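Local coordinates for DUF1955 domain-containing protein (Sulfolobus tokodaii, PDB 1WY6), which is of unknown function but folds as an all-helical repeat protein from a hyperthermophilic archaeon, at residues Leu98-Ile103 / Ala134-Val138; Leu128-Asn133 / Leu147-Ala151. All blocks are in the same frame, centred on the assembly; numbering follows the deposited sequence.

Overall arrangement
Helix 125-137 serves both contacts, taking part in each with a different portion of its length. In contact 1 its C-terminal end, Ala134-Val138, meets the end of helix 92-103; in contact 2 the middle, Leu128-Asn133, lies against helix 141-153. The two contact centres are about 13 Å apart, and they lie about 12 Å and 17 Å from the centre of the chain. Contact 1 is partly open to solvent and carries a charged pair, whereas contact 2 is buried and apolar. The contacts touch directly: Leu135 CD1 is 3.6 Å from Leu147 CD1, and Leu98 CD1 lies 3.9 Å from Ala130 CB, so that helix 125-137 links helix 92-103 to helix 141-153.

Contact 1 of 2, residues Leu98-Ile103 / Ala134-Val138; sequences LDILVI and ALRRV
The guanidinium group of Arg137 has Val102 CG1 over one face, 3.5 Å above the plane and close to its centre, while Asp99 OD1 sits at its edge, in the plane. Ile103 CG1 approaches the same group obliquely. This is a contact between two helix ends in the helical repeat array, joining the last turns of helix 92-103 to the C-terminal end of helix 125-137. The Arg137 chain bends at chi3 (63°) and crosses the Val102 side chain at about a right angle, so its flat end lies across the valine instead of running past it. Asp99 OD1 to Arg137 NH1 is a long salt bridge, 3.6 Å, with the carboxylate and guanidinium planes turned 56° apart; a loose electrostatic pairing of this kind probably helps steer the arginine without fixing it tightly.

Beneath the charged pair the contact is apolar. Val102 has CG1 anti to its own backbone N (chi1 180°), which sets that methyl against Arg137 and leaves CG2 to meet Ala134 CB at 4.1 Å. Replacing Val102 with an alanine would probably open a gap under the guanidinium face and beside Ala134, leaving Arg137 freer to turn away from Asp99. Leu98 carries the apolar layer inward, its CD2 4.1 Å from Ala134 CB. Both Leu98 and Val138 also rest on Leu110 of helix 107-117. At the helix end Val138 CG1 meets Val102 CG1, also at 4.1 Å.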
loop_
_atom_site.group_PDB
_atom_site.type_symbol
_atom_site.label_atom_id
_atom_site.label_comp_id
_atom_site.label_asym_id
_atom_site.label_seq_id
_atom_site.Cartn_x
_atom_site.Cartn_y
_atom_site.Cartn_z
ATOM N N LEU A 98 -4.569 -1.862 2.536
ATOM C CA LEU A 98 -5.974 -1.477 2.529
ATOM C C LEU A 98 -6.650 -1.973 3.809
ATOM O O LEU A 98 -7.333 -1.207 4.486
ATOM C CB LEU A 98 -6.691 -2.074 1.313
ATOM C CG LEU A 98 -6.523 -1.377 -0.042
ATOM C CD1 LEU A 98 -7.089 -2.254 -1.149
ATOM C CD2 LEU A 98 -7.228 -0.024 -0.011
ATOM N N ASP A 99 -6.452 -3.251 4.135
ATOM C CA ASP A 99 -7.054 -3.833 5.325
ATOM C C ASP A 99 -6.611 -3.085 6.568
ATOM O O ASP A 99 -7.424 -2.817 7.453
ATOM C CB ASP A 99 -6.702 -5.327 5.454
ATOM C CG ASP A 99 -7.269 -6.166 4.310
ATOM O OD1 ASP A 99 -8.239 -5.722 3.659
ATOM O OD2 ASP A 99 -6.754 -7.278 4.061
ATOM N N ILE A 100 -5.325 -2.743 6.637
ATOM C CA ILE A 100 -4.811 -2.000 7.786
ATOM C C ILE A 100 -5.404 -0.592 7.835
ATOM O O ILE A 100 -5.718 -0.086 8.913
ATOM C CB ILE A 100 -3.270 -1.927 7.755
ATOM C CG1 ILE A 100 -2.691 -3.322 8.027
ATOM C CG2 ILE A 100 -2.772 -0.947 8.791
ATOM C CD1 ILE A 100 -1.223 -3.454 7.690
ATOM N N LEU A 101 -5.564 0.045 6.677
ATOM C CA LEU A 101 -6.151 1.383 6.651
ATOM C C LEU A 101 -7.577 1.333 7.198
ATOM O O LEU A 101 -7.980 2.201 7.963
ATOM C CB LEU A 101 -6.161 1.954 5.230
ATOM C CG LEU A 101 -4.801 2.339 4.640
ATOM C CD1 LEU A 101 -4.980 2.869 3.237
ATOM C CD2 LEU A 101 -4.127 3.377 5.524
ATOM N N VAL A 102 -8.337 0.309 6.815
ATOM C CA VAL A 102 -9.708 0.163 7.300
ATOM C C VAL A 102 -9.712 -0.014 8.817
ATOM O O VAL A 102 -10.486 0.626 9.534
ATOM C CB VAL A 102 -10.407 -1.075 6.681
ATOM C CG1 VAL A 102 -11.828 -1.184 7.219
ATOM C CG2 VAL A 102 -10.433 -0.968 5.157
ATOM N N ILE A 103 -8.829 -0.888 9.292
ATOM C CA ILE A 103 -8.703 -1.213 10.706
ATOM C C ILE A 103 -8.210 -0.037 11.540
ATOM O O ILE A 103 -8.461 0.034 12.746
ATOM C CB ILE A 103 -7.745 -2.411 10.880
ATOM C CG1 ILE A 103 -8.343 -3.639 10.201
ATOM C CG2 ILE A 103 -7.499 -2.694 12.343
ATOM C CD1 ILE A 103 -7.424 -4.871 10.251
ATOM N N ALA A 134 -13.211 -1.608 0.239
ATOM C CA ALA A 134 -12.553 -1.115 1.446
ATOM C C ALA A 134 -13.360 0.101 1.929
ATOM O O ALA A 134 -13.607 0.274 3.125
ATOM C CB ALA A 134 -11.117 -0.705 1.144
ATOM N N LEU A 135 -13.776 0.939 0.985
ATOM C CA LEU A 135 -14.553 2.120 1.328
ATOM C C LEU A 135 -15.860 1.731 2.012
ATOM O O LEU A 135 -16.221 2.294 3.042
ATOM C CB LEU A 135 -14.847 2.951 0.070
ATOM C CG LEU A 135 -13.678 3.799 -0.444
ATOM C CD1 LEU A 135 -13.978 4.322 -1.847
ATOM C CD2 LEU A 135 -13.420 4.958 0.529
ATOM N N ARG A 136 -16.564 0.760 1.443
ATOM C CA ARG A 136 -17.825 0.331 2.015
ATOM C C ARG A 136 -17.588 -0.112 3.462
ATOM O O ARG A 136 -18.468 0.036 4.316
ATOM C CB ARG A 136 -18.416 -0.798 1.166
ATOM C CG ARG A 136 -19.909 -0.982 1.323
ATOM C CD ARG A 136 -20.469 -1.799 0.173
ATOM N NE ARG A 136 -20.642 -0.996 -1.035
ATOM C CZ ARG A 136 -20.541 -1.467 -2.275
ATOM N NH1 ARG A 136 -20.723 -0.661 -3.311
ATOM N NH2 ARG A 136 -20.236 -2.737 -2.485
ATOM N N ARG A 137 -16.389 -0.627 3.741
ATOM C CA ARG A 137 -16.037 -1.071 5.089
ATOM C C ARG A 137 -15.857 0.089 6.073
ATOM O O ARG A 137 -15.874 -0.125 7.282
ATOM C CB ARG A 137 -14.756 -1.919 5.073
ATOM C CG ARG A 137 -14.917 -3.332 4.514
ATOM C CD ARG A 137 -13.633 -4.143 4.699
ATOM N NE ARG A 137 -13.299 -4.328 6.114
ATOM C CZ ARG A 137 -12.101 -4.696 6.571
ATOM N NH1 ARG A 137 -11.100 -4.923 5.724
ATOM N NH2 ARG A 137 -11.899 -4.828 7.880
ATOM N N VAL A 138 -15.668 1.307 5.565
ATOM C CA VAL A 138 -15.521 2.470 6.443
ATOM C C VAL A 138 -16.775 3.349 6.445
ATOM O O VAL A 138 -16.772 4.457 6.994
ATOM C CB VAL A 138 -14.276 3.353 6.085
ATOM C CG1 VAL A 138 -13.000 2.680 6.576
ATOM C CG2 VAL A 138 -14.197 3.594 4.593
#

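Contact 2 of 2, residues Leu128-Asn133 / Leu147-Ala151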
loop_
_atom_site.group_PDB
_atom_site.type_symbol
_atom_site.label_atom_id
_atom_site.label_comp_id
_atom_site.label_asym_id
_atom_site.label_seq_id
_atom_site.Cartn_x
_atom_site.Cartn_y
_atom_site.Cartn_z
ATOM N N LEU A 128 -10.433 -0.752 -8.810
ATOM C CA LEU A 128 -11.672 -0.048 -8.474
ATOM C C LEU A 128 -12.467 -0.888 -7.473
ATOM O O LEU A 128 -13.051 -0.362 -6.523
ATOM C CB LEU A 128 -12.530 0.172 -9.722
ATOM C CG LEU A 128 -12.027 1.137 -10.794
ATOM C CD1 LEU A 128 -12.872 0.981 -12.047
ATOM C CD2 LEU A 128 -12.092 2.564 -10.275
ATOM N N VAL A 129 -12.484 -2.200 -7.694
ATOM C CA VAL A 129 -13.210 -3.101 -6.808
ATOM C C VAL A 129 -12.589 -3.171 -5.412
ATOM O O VAL A 129 -13.309 -3.163 -4.411
ATOM C CB VAL A 129 -13.285 -4.526 -7.393
ATOM C CG1 VAL A 129 -13.747 -5.501 -6.328
ATOM C CG2 VAL A 129 -14.255 -4.551 -8.568
ATOM N N ALA A 130 -11.261 -3.243 -5.352
ATOM C CA ALA A 130 -10.548 -3.310 -4.084
ATOM C C ALA A 130 -10.870 -2.084 -3.225
ATOM O O ALA A 130 -11.297 -2.227 -2.085
ATOM C CB ALA A 130 -9.035 -3.416 -4.328
ATOM N N ILE A 131 -10.685 -0.888 -3.779
ATOM C CA ILE A 131 -10.966 0.353 -3.048
ATOM C C ILE A 131 -12.450 0.520 -2.698
ATOM O O ILE A 131 -12.792 0.995 -1.611
ATOM C CB ILE A 131 -10.494 1.616 -3.840
ATOM C CG1 ILE A 131 -8.965 1.692 -3.875
ATOM C CG2 ILE A 131 -11.014 2.886 -3.170
ATOM C CD1 ILE A 131 -8.303 0.709 -4.791
ATOM N N ALA A 132 -13.328 0.135 -3.621
ATOM C CA ALA A 132 -14.767 0.239 -3.395
ATOM C C ALA A 132 -15.179 -0.549 -2.158
ATOM O O ALA A 132 -15.887 -0.046 -1.284
ATOM C CB ALA A 132 -15.528 -0.285 -4.615
ATOM N N ASN A 133 -14.732 -1.797 -2.099
ATOM C CA ASN A 133 -15.051 -2.668 -0.987
ATOM C C ASN A 133 -14.393 -2.219 0.323
ATOM O O ASN A 133 -14.956 -2.415 1.400
ATOM C CB ASN A 133 -14.673 -4.107 -1.359
ATOM C CG ASN A 133 -15.625 -4.706 -2.397
ATOM O OD1 ASN A 133 -15.355 -5.754 -2.981
ATOM N ND2 ASN A 133 -16.748 -4.039 -2.619
ATOM N N LEU A 147 -17.635 3.598 -7.616
ATOM C CA LEU A 147 -16.512 2.808 -8.114
ATOM C C LEU A 147 -16.962 1.482 -8.721
ATOM O O LEU A 147 -16.522 1.115 -9.809
ATOM C CB LEU A 147 -15.498 2.555 -6.984
ATOM C CG LEU A 147 -14.708 3.789 -6.523
ATOM C CD1 LEU A 147 -13.787 3.445 -5.353
ATOM C CD2 LEU A 147 -13.889 4.307 -7.693
ATOM N N LEU A 148 -17.835 0.762 -8.022
ATOM C CA LEU A 148 -18.335 -0.508 -8.541
ATOM C C LEU A 148 -19.088 -0.277 -9.844
ATOM O O LEU A 148 -19.097 -1.137 -10.716
ATOM C CB LEU A 148 -19.253 -1.197 -7.526
ATOM C CG LEU A 148 -18.546 -1.879 -6.347
ATOM C CD1 LEU A 148 -19.581 -2.531 -5.425
ATOM C CD2 LEU A 148 -17.562 -2.911 -6.873
ATOM N N ILE A 149 -19.723 0.884 -9.970
ATOM C CA ILE A 149 -20.448 1.216 -11.190
ATOM C C ILE A 149 -19.419 1.370 -12.309
ATOM O O ILE A 149 -19.613 0.858 -13.410
ATOM C CB ILE A 149 -21.267 2.528 -11.032
ATOM C CG1 ILE A 149 -22.506 2.262 -10.170
ATOM C CG2 ILE A 149 -21.677 3.061 -12.400
ATOM C CD1 ILE A 149 -23.328 3.494 -9.868
ATOM N N GLU A 150 -18.321 2.065 -12.013
ATOM C CA GLU A 150 -17.255 2.255 -12.991
ATOM C C GLU A 150 -16.604 0.919 -13.357
ATOM O O GLU A 150 -16.259 0.688 -14.512
ATOM C CB GLU A 150 -16.189 3.214 -12.455
ATOM C CG GLU A 150 -15.016 3.406 -13.414
ATOM C CD GLU A 150 -15.419 4.063 -14.731
ATOM O OE1 GLU A 150 -14.659 3.926 -15.711
ATOM O OE2 GLU A 150 -16.484 4.721 -14.787
ATOM N N ALA A 151 -16.437 0.042 -12.372
ATOM C CA ALA A 151 -15.840 -1.274 -12.613
ATOM C C ALA A 151 -16.756 -2.103 -13.515
ATOM O O ALA A 151 -16.295 -2.865 -14.361
ATOM C CB ALA A 151 -15.622 -2.001 -11.290
#
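Leu128-Asn133 and Leu147-Ala151 form a buried, apolar helix-to-helix contact between the neighbouring helices 125-137 and 141-153, near the C-terminal end of the chain. Leu128 and Leu147 carry much of it. Their CD2 methyls meet at 3.6 Å as the two side chains slant past each other. Leu128 sends its other branch along the partner helix, where CD1 touches Glu150 CG at 3.5 Å and also lies against the backbone N of Ala151. Only the aliphatic part of the glutamate is used: CG stands anti to the backbone N (chi1 178°), beside the leucine, and a bend at chi2 (64°) takes the carboxylate away from helix 125-137.

The two helices are antiparallel neighbours in the repeat array, an alpha-alpha hairpin whose segment axes approach to 8.7 Å with an angle of 161° between their directions. Small residues allow the close fit. Ala132 CB comes within 3.7 Å of Leu147 CB and also rests against Leu148 CG, so one methyl lies against two consecutive leucines. Ala151 does the corresponding job from the other helix, its CB meeting Leu128 CB and, at 4.0 Å, Val129 CG2.

On the inner flank, Leu147 CD1 meets Ile131 CG2 at 3.6 Å, and Ile117 of helix 107-117 touches Leu128, Ile131 and Leu147 there. On the other flank Leu148 reaches back with CD2 to Val129 CG2, while Ala159 of helix 157-164 packs against both Leu148 and Ala151. At the more exposed margin, Asn133 ND2 lies 4.3 Å from Leu148 CD1, a loose touch between an amide and a methyl.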